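Local coordinates for protein beta chain (Acipenser stellatus, PDB 6IYI) that is the beta-type globin subunit of a four-chain sturgeon haemoglobin, carries a haem group and probably serves in reversible oxygen binding and transport, at residues G46-S49 with A53-G56. Residues are numbered along the deposited sequence; the frame is centred on the assembly and turned at random.
Sequences GNIS and AIAG
Ile48 and Ile54 bring their backbones within 4.7 Å, CA to CA, where the loop 46-49 doubles back against the short helix 51-56 that follows it, and no hydrogen bond crosses between the two segments. The meeting is mainly one of methyl and methylene groups with peptide surface. Ile54 lays its CG1-CD1 branch over the face of the Ile48 carbonyl group: CD1 lies 3.3 Å from Ile48 O, and CG1 lies 3.6 Å from Ile48 C. With CG1 of Ile54 set beside its own backbone N (chi1 -69°), that branch runs toward the loop, where CG1 also meets Ile48 CB at 3.7 Å. The ethyl arm of Ile48 leads away from the helix, and this side chain touches Gln39, Phe42 and Asn57. Next to Ile54 in the helix, the methyl of Ala53 sits 3.8 Å from Asn47 O and, more loosely, 4.0 Å from Asn47 ND2. The Asn47 amide is fixed from within the loop: Ser49 OG donates a hydrogen bond to OD1 at 2.8 Å in the carbonyl plane, on a lone pair, while Ser49 N donates a second from above that plane at 3.2 Å, closing an Asx turn. An alanine in place of Ile54 would probably leave the Ile48 carbonyl without its apolar cover and open a gap toward Val29, Leu32 and Val33 of helix 20-34. Van der Waals contact, mostly of alkyl groups with peptide carbonyls, thus joins the loop to the D helix of this beta-type globin; the fit probably rests on side-chain shape.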
loop_
_atom_site.group_PDB
_atom_site.type_symbol
_atom_site.label_atom_id
_atom_site.label_comp_id
_atom_site.label_asym_id
_atom_site.label_seq_id
_atom_site.Cartn_x
_atom_site.Cartn_y
_atom_site.Cartn_z
ATOM N N GLY B 46 -1.633 4.209 -28.449
ATOM C CA GLY B 46 -1.627 5.500 -29.142
ATOM C C GLY B 46 -1.968 6.535 -28.116
ATOM O O GLY B 46 -1.520 6.395 -26.973
ATOM N N ASN B 47 -2.783 7.525 -28.483
ATOM C CA ASN B 47 -3.048 8.607 -27.594
ATOM C C ASN B 47 -4.112 8.225 -26.535
ATOM O O ASN B 47 -5.301 8.136 -26.851
ATOM C CB ASN B 47 -3.480 9.866 -28.357
ATOM C CG ASN B 47 -3.759 11.048 -27.428
ATOM O OD1 ASN B 47 -3.212 11.146 -26.315
ATOM N ND2 ASN B 47 -4.670 11.910 -27.841
ATOM N N ILE B 48 -3.659 8.081 -25.281
ATOM C CA ILE B 48 -4.527 7.789 -24.117
ATOM C C ILE B 48 -4.184 8.793 -23.018
ATOM O O ILE B 48 -4.058 8.426 -21.855
ATOM C CB ILE B 48 -4.321 6.354 -23.635
ATOM C CG1 ILE B 48 -2.816 6.055 -23.489
ATOM C CG2 ILE B 48 -4.882 5.379 -24.645
ATOM C CD1 ILE B 48 -2.483 4.702 -22.894
ATOM N N SER B 49 -3.991 10.064 -23.370
ATOM C CA SER B 49 -3.444 11.045 -22.408
ATOM C C SER B 49 -4.537 11.843 -21.766
ATOM O O SER B 49 -4.252 12.566 -20.821
ATOM C CB SER B 49 -2.416 12.019 -23.042
ATOM O OG SER B 49 -3.024 12.808 -24.076
ATOM N N ALA B 53 -10.179 11.028 -24.982
ATOM C CA ALA B 53 -9.337 10.180 -25.874
ATOM C C ALA B 53 -9.247 8.708 -25.417
ATOM O O ALA B 53 -9.346 7.803 -26.243
ATOM C CB ALA B 53 -7.950 10.767 -25.941
ATOM N N ILE B 54 -9.070 8.485 -24.105
ATOM C CA ILE B 54 -9.109 7.139 -23.532
ATOM C C ILE B 54 -10.448 6.486 -23.831
ATOM O O ILE B 54 -10.522 5.341 -24.348
ATOM C CB ILE B 54 -8.822 7.155 -22.002
ATOM C CG1 ILE B 54 -7.340 7.549 -21.760
ATOM C CG2 ILE B 54 -9.159 5.797 -21.356
ATOM C CD1 ILE B 54 -7.076 8.250 -20.420
ATOM N N ALA B 55 -11.522 7.197 -23.524
ATOM C CA ALA B 55 -12.874 6.612 -23.622
ATOM C C ALA B 55 -13.326 6.270 -25.028
ATOM O O ALA B 55 -14.068 5.304 -25.207
ATOM C CB ALA B 55 -13.924 7.521 -22.956
ATOM N N GLY B 56 -12.900 7.068 -26.016
ATOM C CA GLY B 56 -13.204 6.768 -27.428
ATOM C C GLY B 56 -12.202 5.817 -28.118
ATOM O O GLY B 56 -12.385 5.496 -29.290
#